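Long-range contacts in glycosyl transferase family 9 (Veillonella parvula, PDB 3TOV), which probably transfers a sugar, such as a heptose, from a nucleotide-sugar donor to an acceptor, as in other family 9 glycosyltransferases: residues 24-32 and 138-147; 168-176 and 249-259. All blocks are in the same frame, centred on the assembly; numbering follows the deposited sequence.

How the contacts relate
Two helix pairs illustrate how one packing principle serves both halves of a GT-B glycosyltransferase. Contact 1 joins helices 26-35 and 139-149 in the N-terminal domain, whereas contact 2 joins helices 166-178 and 252-260 in the C-terminal domain. They share no element, and their centres lie about 27 Å apart on opposite sides of the chain's centre, although helices 139-149 and 166-178 follow each other in the chain. All the touching residues of contact 1 are buried, and its chemistry is aliphatic and aromatic. Contact 2 is also largely buried but reaches the surface at K249 and R169; it adds glycine and proline against tryptophan, an edge-to-face phenylalanine pair and a tyrosine-to-carbonyl hydrogen bond.

Contact 1: 24-32 and 138-147; sequences LTTPFLEVL and HAADMYINVL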
loop_
_atom_site.group_PDB
_atom_site.type_symbol
_atom_site.label_atom_id
_atom_site.label_comp_id
_atom_site.label_asym_id
_atom_site.label_seq_id
_atom_site.Cartn_x
_atom_site.Cartn_y
_atom_site.Cartn_z
ATOM N N LEU A 24 -1.870 4.203 1.892
ATOM C CA LEU A 24 -3.279 4.467 2.177
ATOM C C LEU A 24 -3.543 5.875 2.705
ATOM O O LEU A 24 -4.691 6.311 2.768
ATOM C CB LEU A 24 -3.813 3.443 3.178
ATOM C CG LEU A 24 -3.907 2.021 2.640
ATOM C CD1 LEU A 24 -4.213 1.061 3.759
ATOM C CD2 LEU A 24 -4.974 1.979 1.577
ATOM N N THR A 25 -2.487 6.575 3.105
ATOM C CA THR A 25 -2.625 7.954 3.558
ATOM C C THR A 25 -2.529 8.889 2.366
ATOM O O THR A 25 -2.624 10.110 2.505
ATOM C CB THR A 25 -1.522 8.352 4.550
ATOM O OG1 THR A 25 -0.252 8.400 3.876
ATOM C CG2 THR A 25 -1.454 7.371 5.699
ATOM N N THR A 26 -2.337 8.311 1.190
ATOM C CA THR A 26 -2.003 9.104 0.022
ATOM C C THR A 26 -3.191 9.857 -0.622
ATOM O O THR A 26 -3.007 10.968 -1.145
ATOM C CB THR A 26 -1.210 8.258 -1.003
ATOM O OG1 THR A 26 -0.226 9.084 -1.637
ATOM C CG2 THR A 26 -2.125 7.628 -2.043
ATOM N N PRO A 27 -4.408 9.268 -0.573
ATOM C CA PRO A 27 -5.618 9.923 -1.086
ATOM C C PRO A 27 -6.081 11.045 -0.146
ATOM O O PRO A 27 -6.549 12.099 -0.588
ATOM C CB PRO A 27 -6.654 8.790 -1.092
ATOM C CG PRO A 27 -5.897 7.535 -0.894
ATOM C CD PRO A 27 -4.721 7.919 -0.070
ATOM N N PHE A 28 -5.963 10.794 1.151
ATOM C CA PHE A 28 -6.072 11.839 2.157
ATOM C C PHE A 28 -5.179 13.059 1.826
ATOM O O PHE A 28 -5.568 14.223 2.013
ATOM C CB PHE A 28 -5.701 11.231 3.510
ATOM C CG PHE A 28 -5.318 12.230 4.552
ATOM C CD1 PHE A 28 -6.210 12.584 5.547
ATOM C CD2 PHE A 28 -4.058 12.802 4.551
ATOM C CE1 PHE A 28 -5.853 13.501 6.518
ATOM C CE2 PHE A 28 -3.698 13.722 5.519
ATOM C CZ PHE A 28 -4.596 14.071 6.505
ATOM N N LEU A 29 -3.981 12.789 1.325
ATOM C CA LEU A 29 -3.045 13.853 0.998
ATOM C C LEU A 29 -3.448 14.649 -0.223
ATOM O O LEU A 29 -2.984 15.782 -0.413
ATOM C CB LEU A 29 -1.669 13.272 0.753
ATOM C CG LEU A 29 -0.820 13.163 1.995
ATOM C CD1 LEU A 29 0.466 12.502 1.608
ATOM C CD2 LEU A 29 -0.597 14.557 2.519
ATOM N N GLU A 30 -4.259 14.034 -1.076
ATOM C CA GLU A 30 -4.793 14.731 -2.234
ATOM C C GLU A 30 -5.918 15.623 -1.756
ATOM O O GLU A 30 -6.009 16.791 -2.140
ATOM C CB GLU A 30 -5.326 13.751 -3.263
ATOM C CG GLU A 30 -6.128 14.415 -4.367
ATOM C CD GLU A 30 -6.828 13.410 -5.289
ATOM O OE1 GLU A 30 -6.955 12.221 -4.903
ATOM O OE2 GLU A 30 -7.246 13.810 -6.403
ATOM N N VAL A 31 -6.771 15.058 -0.907
ATOM C CA VAL A 31 -7.906 15.781 -0.353
ATOM C C VAL A 31 -7.433 16.984 0.458
ATOM O O VAL A 31 -8.019 18.071 0.390
ATOM C CB VAL A 31 -8.772 14.854 0.513
ATOM C CG1 VAL A 31 -9.770 15.648 1.322
ATOM C CG2 VAL A 31 -9.486 13.882 -0.362
ATOM N N LEU A 32 -6.359 16.786 1.216
ATOM C CA LEU A 32 -5.795 17.866 1.994
ATOM C C LEU A 32 -5.420 18.984 1.062
ATOM O O LEU A 32 -5.916 20.088 1.178
ATOM C CB LEU A 32 -4.550 17.405 2.722
ATOM C CG LEU A 32 -3.867 18.578 3.424
ATOM C CD1 LEU A 32 -4.812 19.174 4.463
ATOM C CD2 LEU A 32 -2.545 18.176 4.062
ATOM N N HIS A 138 -13.255 2.044 5.097
ATOM C CA HIS A 138 -12.012 1.505 4.573
ATOM C C HIS A 138 -10.890 2.394 5.136
ATOM O O HIS A 138 -11.116 3.566 5.448
ATOM C CB HIS A 138 -12.071 1.564 3.047
ATOM C CG HIS A 138 -10.812 1.143 2.357
ATOM N ND1 HIS A 138 -10.450 -0.178 2.203
ATOM C CD2 HIS A 138 -9.848 1.867 1.746
ATOM C CE1 HIS A 138 -9.307 -0.249 1.546
ATOM N NE2 HIS A 138 -8.922 0.979 1.258
ATOM N N ALA A 139 -9.690 1.851 5.291
ATOM C CA ALA A 139 -8.605 2.603 5.929
ATOM C C ALA A 139 -8.278 3.972 5.284
ATOM O O ALA A 139 -7.883 4.926 5.973
ATOM C CB ALA A 139 -7.361 1.752 6.010
ATOM N N ALA A 140 -8.439 4.071 3.969
ATOM C CA ALA A 140 -8.100 5.309 3.284
ATOM C C ALA A 140 -9.180 6.362 3.490
ATOM O O ALA A 140 -8.887 7.558 3.600
ATOM C CB ALA A 140 -7.856 5.062 1.804
ATOM N N ASP A 141 -10.425 5.906 3.548
ATOM C CA ASP A 141 -11.546 6.794 3.809
ATOM C C ASP A 141 -11.512 7.279 5.250
ATOM O O ASP A 141 -11.928 8.403 5.549
ATOM C CB ASP A 141 -12.874 6.094 3.529
ATOM C CG ASP A 141 -13.108 5.851 2.047
ATOM O OD1 ASP A 141 -12.624 6.667 1.224
ATOM O OD2 ASP A 141 -13.776 4.839 1.711
HETATM N N MSE A 142 -11.021 6.431 6.147
HETATM C CA MSE A 142 -10.988 6.802 7.554
HETATM C C MSE A 142 -9.938 7.889 7.822
HETATM O O MSE A 142 -10.115 8.735 8.706
HETATM C CB MSE A 142 -10.799 5.573 8.455
HETATM C CG MSE A 142 -9.373 5.290 8.898
HETATM SE SE MSE A 142 -9.330 4.039 10.409
HETATM C CE MSE A 142 -7.473 3.573 10.331
ATOM N N TYR A 143 -8.858 7.875 7.047
ATOM C CA TYR A 143 -7.869 8.932 7.165
ATOM C C TYR A 143 -8.533 10.240 6.755
ATOM O O TYR A 143 -8.484 11.221 7.490
ATOM C CB TYR A 143 -6.580 8.608 6.373
ATOM C CG TYR A 143 -5.746 7.560 7.093
ATOM C CD1 TYR A 143 -5.642 7.586 8.479
ATOM C CD2 TYR A 143 -5.113 6.519 6.417
ATOM C CE1 TYR A 143 -4.922 6.629 9.175
ATOM C CE2 TYR A 143 -4.388 5.550 7.119
ATOM C CZ TYR A 143 -4.308 5.624 8.498
ATOM O OH TYR A 143 -3.614 4.714 9.246
ATOM N N ILE A 144 -9.194 10.224 5.605
ATOM C CA ILE A 144 -9.971 11.359 5.126
ATOM C C ILE A 144 -11.041 11.847 6.137
ATOM O O ILE A 144 -11.289 13.046 6.254
ATOM C CB ILE A 144 -10.629 11.008 3.773
ATOM C CG1 ILE A 144 -9.576 11.040 2.663
ATOM C CG2 ILE A 144 -11.822 11.931 3.462
ATOM C CD1 ILE A 144 -9.958 10.260 1.404
ATOM N N ASN A 145 -11.668 10.936 6.874
ATOM C CA ASN A 145 -12.642 11.368 7.864
ATOM C C ASN A 145 -12.050 12.396 8.818
ATOM O O ASN A 145 -12.756 13.294 9.276
ATOM C CB ASN A 145 -13.235 10.203 8.656
ATOM C CG ASN A 145 -14.397 10.645 9.536
ATOM O OD1 ASN A 145 -14.444 10.366 10.735
ATOM N ND2 ASN A 145 -15.335 11.368 8.936
ATOM N N VAL A 146 -10.758 12.269 9.125
ATOM C CA VAL A 146 -10.097 13.256 9.981
ATOM C C VAL A 146 -10.328 14.650 9.411
ATOM O O VAL A 146 -10.746 15.577 10.124
ATOM C CB VAL A 146 -8.580 12.996 10.138
ATOM C CG1 VAL A 146 -7.895 14.211 10.762
ATOM C CG2 VAL A 146 -8.338 11.770 10.994
ATOM N N LEU A 147 -10.072 14.771 8.111
ATOM C CA LEU A 147 -10.340 15.994 7.371
ATOM C C LEU A 147 -11.815 16.427 7.424
ATOM O O LEU A 147 -12.109 17.622 7.538
ATOM C CB LEU A 147 -9.866 15.839 5.928
ATOM C CG LEU A 147 -8.513 16.513 5.707
ATOM C CD1 LEU A 147 -7.691 16.374 6.956
ATOM C CD2 LEU A 147 -7.766 15.956 4.514
#
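F28 projects from helix 26-35 against Y143, I144 and L147 of the partner helix. Its CB lies 4.0 Å from CB of Y143 and equally close to CG1 of I144. With CG anti to the backbone N (chi1 160°), the ring leans on along the second helix. CD1 meets the carbonyl O of Y143 near the plane of the ring, 3.3 Å away. Farther out, CE1 and CZ reach the methyls of L147, with CZ 3.9 Å from L147 CD1. The other methyl, L147 CD2, sits over one face in a CH-pi contact, 4.1 Å from the centroid of the F28 ring. F28 and L147 cross at about a right angle, and L147 CD2 also touches V31 CG1 and L32 CB. The two helices run in roughly the same direction, their axes 31° apart and 8.4 Å at closest approach. The pair belongs to the N-terminal Rossmann-like domain of the GT-B fold: helix 26-35 is part of the beta-alpha-beta crossover from strand 10-14 to strand 40-46 of the parallel sheet, and helix 139-149 comes after the edge strand 128-129. One turn back, I144 reaches F28 CA with CG1, while its CD1 touches V31 CG2 and, more loosely, P27 CB. At the N-terminal end, A140 CB touches the carbonyl O of L24, whose CD1 packs against A139 CB at 3.9 Å. That same L24 O approaches the edge of the Y143 ring in plane, near CD2. T25 turns its methyl CG2 to Y143 CE2, 3.7 Å away, while its OG1 is hydrogen-bonded to V22 O and Y43 OH. H138, the N-cap of its helix, touches L24 CD2 with NE2 and donates from ND1 to F293 O, in helix 292-295 of the other domain.

Contact 2: 168-176 and 249-259; sequences WRCQAQEFY and KFQLGPLAAAM
The carbonyl O of A258 accepts a hydrogen bond from the phenol of Y176, 2.5 Å from OH to O. The donor stands above the carbonyl plane, 44° out of it, while the oxygen lies in the plane of the Y176 ring at its edge. Beside it, A172 CB packs against A257 and A258, small residues that let the helices come close. F250 turns an edge to the face of F175, the planes at 70° and the centroids 5.0 Å apart, with F250 CZ over F175 CG. At the other end, W168 lays one indole face on the start of helix 252-260: G253 CA lies 3.5 Å from the centroid of the six-membered ring, almost on its normal, and P254 CD over the five-membered ring. The indole also meets Y55 edge-to-face. Replacing W168 by an alanine would probably leave G253 and P254 without their cover and Y55 without its aromatic partner. Q171 reaches across P254, its OE1 touching CG, while its NE2 is hydrogen-bonded to E167. The helices cross at 57° in the C-terminal Rossmann-like domain, where helix 252-260 links edge strand 244-245 to strand 264-268 and, through A256 and M259, also packs on helix 271-277.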
loop_
_atom_site.group_PDB
_atom_site.type_symbol
_atom_site.label_atom_id
_atom_site.label_comp_id
_atom_site.label_asym_id
_atom_site.label_seq_id
_atom_site.Cartn_x
_atom_site.Cartn_y
_atom_site.Cartn_z
ATOM N N TRP A 168 13.831 5.625 -12.387
ATOM C CA TRP A 168 13.191 4.366 -12.025
ATOM C C TRP A 168 12.592 3.672 -13.232
ATOM O O TRP A 168 12.725 2.464 -13.378
ATOM C CB TRP A 168 12.125 4.596 -10.968
ATOM C CG TRP A 168 12.697 5.064 -9.690
ATOM C CD1 TRP A 168 13.973 4.880 -9.255
ATOM C CD2 TRP A 168 12.029 5.815 -8.674
ATOM N NE1 TRP A 168 14.141 5.462 -8.024
ATOM C CE2 TRP A 168 12.961 6.044 -7.645
ATOM C CE3 TRP A 168 10.730 6.309 -8.530
ATOM C CZ2 TRP A 168 12.637 6.747 -6.489
ATOM C CZ3 TRP A 168 10.412 7.004 -7.383
ATOM C CH2 TRP A 168 11.361 7.217 -6.377
ATOM N N ARG A 169 11.936 4.434 -14.097
ATOM C CA ARG A 169 11.453 3.884 -15.355
ATOM C C ARG A 169 12.565 3.115 -16.048
ATOM O O ARG A 169 12.325 2.065 -16.650
ATOM C CB ARG A 169 10.972 5.002 -16.272
ATOM C CG ARG A 169 10.190 6.061 -15.542
ATOM C CD ARG A 169 8.716 6.069 -15.903
ATOM N NE ARG A 169 8.028 7.111 -15.148
ATOM C CZ ARG A 169 8.287 8.412 -15.268
ATOM N NH1 ARG A 169 9.216 8.836 -16.123
ATOM N NH2 ARG A 169 7.619 9.296 -14.537
ATOM N N CYS A 170 13.783 3.646 -15.956
ATOM C CA CYS A 170 14.945 3.035 -16.602
ATOM C C CYS A 170 15.443 1.777 -15.897
ATOM O O CYS A 170 15.596 0.735 -16.530
ATOM C CB CYS A 170 16.068 4.051 -16.769
ATOM S SG CYS A 170 15.573 5.425 -17.818
ATOM N N GLN A 171 15.692 1.864 -14.595
ATOM C CA GLN A 171 16.081 0.673 -13.857
ATOM C C GLN A 171 15.177 -0.468 -14.264
ATOM O O GLN A 171 15.633 -1.597 -14.428
ATOM C CB GLN A 171 15.963 0.875 -12.354
ATOM C CG GLN A 171 17.117 1.609 -11.714
ATOM C CD GLN A 171 17.001 1.621 -10.195
ATOM O OE1 GLN A 171 16.737 0.584 -9.569
ATOM N NE2 GLN A 171 17.178 2.800 -9.596
ATOM N N ALA A 172 13.890 -0.169 -14.425
ATOM C CA ALA A 172 12.917 -1.204 -14.757
ATOM C C ALA A 172 12.932 -1.536 -16.239
ATOM O O ALA A 172 12.815 -2.700 -16.609
ATOM C CB ALA A 172 11.522 -0.819 -14.301
ATOM N N GLN A 173 13.082 -0.531 -17.093
ATOM C CA GLN A 173 13.108 -0.806 -18.520
ATOM C C GLN A 173 14.261 -1.746 -18.888
ATOM O O GLN A 173 14.079 -2.726 -19.616
ATOM C CB GLN A 173 13.156 0.475 -19.356
ATOM C CG GLN A 173 13.339 0.206 -20.852
ATOM C CD GLN A 173 12.584 -1.046 -21.353
ATOM O OE1 GLN A 173 11.520 -1.414 -20.832
ATOM N NE2 GLN A 173 13.146 -1.705 -22.368
ATOM N N GLU A 174 15.451 -1.458 -18.385
ATOM C CA GLU A 174 16.574 -2.333 -18.674
ATOM C C GLU A 174 16.251 -3.723 -18.157
ATOM O O GLU A 174 16.071 -4.645 -18.937
ATOM C CB GLU A 174 17.878 -1.800 -18.075
ATOM C CG GLU A 174 17.835 -1.572 -16.579
ATOM C CD GLU A 174 19.217 -1.513 -15.958
ATOM O OE1 GLU A 174 19.339 -1.880 -14.768
ATOM O OE2 GLU A 174 20.175 -1.105 -16.655
ATOM N N PHE A 175 16.146 -3.864 -16.844
ATOM C CA PHE A 175 15.818 -5.151 -16.240
ATOM C C PHE A 175 14.858 -5.967 -17.084
ATOM O O PHE A 175 15.109 -7.135 -17.357
ATOM C CB PHE A 175 15.208 -4.947 -14.860
ATOM C CG PHE A 175 14.646 -6.205 -14.245
ATOM C CD1 PHE A 175 15.431 -7.001 -13.421
ATOM C CD2 PHE A 175 13.316 -6.567 -14.458
ATOM C CE1 PHE A 175 14.915 -8.140 -12.827
ATOM C CE2 PHE A 175 12.784 -7.707 -13.870
ATOM C CZ PHE A 175 13.580 -8.497 -13.056
ATOM N N TYR A 176 13.753 -5.348 -17.484
ATOM C CA TYR A 176 12.737 -6.040 -18.255
ATOM C C TYR A 176 13.246 -6.386 -19.636
ATOM O O TYR A 176 13.122 -7.531 -20.083
ATOM C CB TYR A 176 11.462 -5.204 -18.361
ATOM C CG TYR A 176 10.527 -5.377 -17.190
ATOM C CD1 TYR A 176 10.373 -6.614 -16.567
ATOM C CD2 TYR A 176 9.809 -4.300 -16.696
ATOM C CE1 TYR A 176 9.520 -6.771 -15.485
ATOM C CE2 TYR A 176 8.950 -4.442 -15.616
ATOM C CZ TYR A 176 8.807 -5.674 -15.014
ATOM O OH TYR A 176 7.949 -5.783 -13.940
ATOM N N LYS A 249 15.043 -7.771 -5.924
ATOM C CA LYS A 249 15.800 -7.154 -7.003
ATOM C C LYS A 249 15.441 -5.695 -7.202
ATOM O O LYS A 249 15.937 -5.087 -8.139
ATOM C CB LYS A 249 15.562 -7.905 -8.321
ATOM C CG LYS A 249 16.643 -8.917 -8.735
ATOM C CD LYS A 249 17.898 -8.217 -9.212
ATOM C CE LYS A 249 18.799 -9.167 -9.970
ATOM N NZ LYS A 249 19.084 -8.670 -11.353
ATOM N N PHE A 250 14.571 -5.137 -6.351
ATOM C CA PHE A 250 14.171 -3.719 -6.464
ATOM C C PHE A 250 13.968 -3.006 -5.150
ATOM O O PHE A 250 13.528 -3.590 -4.170
ATOM C CB PHE A 250 12.877 -3.565 -7.255
ATOM C CG PHE A 250 13.040 -3.783 -8.710
ATOM C CD1 PHE A 250 13.655 -2.829 -9.493
ATOM C CD2 PHE A 250 12.586 -4.946 -9.302
ATOM C CE1 PHE A 250 13.822 -3.028 -10.851
ATOM C CE2 PHE A 250 12.744 -5.145 -10.659
ATOM C CZ PHE A 250 13.374 -4.180 -11.433
ATOM N N GLN A 251 14.270 -1.717 -5.153
ATOM C CA GLN A 251 13.899 -0.843 -4.061
ATOM C C GLN A 251 12.492 -0.339 -4.364
ATOM O O GLN A 251 11.976 -0.595 -5.458
ATOM C CB GLN A 251 14.876 0.316 -3.977
ATOM C CG GLN A 251 16.263 -0.079 -3.536
ATOM C CD GLN A 251 17.097 1.131 -3.136
ATOM O OE1 GLN A 251 16.875 2.245 -3.629
ATOM N NE2 GLN A 251 18.055 0.921 -2.230
ATOM N N LEU A 252 11.871 0.381 -3.429
ATOM C CA LEU A 252 10.444 0.698 -3.579
ATOM C C LEU A 252 10.113 1.570 -4.797
ATOM O O LEU A 252 9.210 1.236 -5.577
ATOM C CB LEU A 252 9.861 1.285 -2.303
ATOM C CG LEU A 252 9.857 0.358 -1.086
ATOM C CD1 LEU A 252 9.528 1.154 0.188
ATOM C CD2 LEU A 252 8.919 -0.834 -1.266
ATOM N N GLY A 253 10.838 2.674 -4.970
ATOM C CA GLY A 253 10.662 3.497 -6.158
ATOM C C GLY A 253 10.748 2.675 -7.440
ATOM O O GLY A 253 9.836 2.683 -8.270
ATOM N N PRO A 254 11.869 1.968 -7.621
ATOM C CA PRO A 254 12.004 1.056 -8.753
ATOM C C PRO A 254 10.879 0.036 -8.801
ATOM O O PRO A 254 10.394 -0.302 -9.887
ATOM C CB PRO A 254 13.324 0.365 -8.460
ATOM C CG PRO A 254 14.120 1.420 -7.749
ATOM C CD PRO A 254 13.146 2.157 -6.906
ATOM N N LEU A 255 10.463 -0.452 -7.639
ATOM C CA LEU A 255 9.453 -1.515 -7.600
ATOM C C LEU A 255 8.143 -1.109 -8.274
ATOM O O LEU A 255 7.591 -1.859 -9.074
ATOM C CB LEU A 255 9.186 -1.986 -6.171
ATOM C CG LEU A 255 8.114 -3.068 -6.128
ATOM C CD1 LEU A 255 8.400 -4.075 -7.218
ATOM C CD2 LEU A 255 8.041 -3.740 -4.766
ATOM N N ALA A 256 7.647 0.072 -7.929
ATOM C CA ALA A 256 6.480 0.630 -8.583
ATOM C C ALA A 256 6.696 0.673 -10.093
ATOM O O ALA A 256 5.828 0.268 -10.864
ATOM C CB ALA A 256 6.201 2.020 -8.043
ATOM N N ALA A 257 7.861 1.154 -10.513
ATOM C CA ALA A 257 8.143 1.338 -11.933
ATOM C C ALA A 257 8.143 -0.013 -12.640
ATOM O O ALA A 257 7.696 -0.136 -13.789
ATOM C CB ALA A 257 9.470 2.066 -12.125
ATOM N N ALA A 258 8.633 -1.023 -11.925
ATOM C CA ALA A 258 8.571 -2.409 -12.374
ATOM C C ALA A 258 7.135 -2.943 -12.410
ATOM O O ALA A 258 6.762 -3.667 -13.332
ATOM C CB ALA A 258 9.424 -3.276 -11.474
HETATM N N MSE A 259 6.342 -2.585 -11.399
HETATM C CA MSE A 259 4.965 -3.058 -11.276
HETATM C C MSE A 259 4.037 -2.321 -12.217
HETATM O O MSE A 259 3.077 -2.891 -12.743
HETATM C CB MSE A 259 4.465 -2.905 -9.843
HETATM C CG MSE A 259 4.185 -4.232 -9.152
HETATM SE SE MSE A 259 4.243 -4.022 -7.227
HETATM C CE MSE A 259 3.878 -5.830 -6.641
#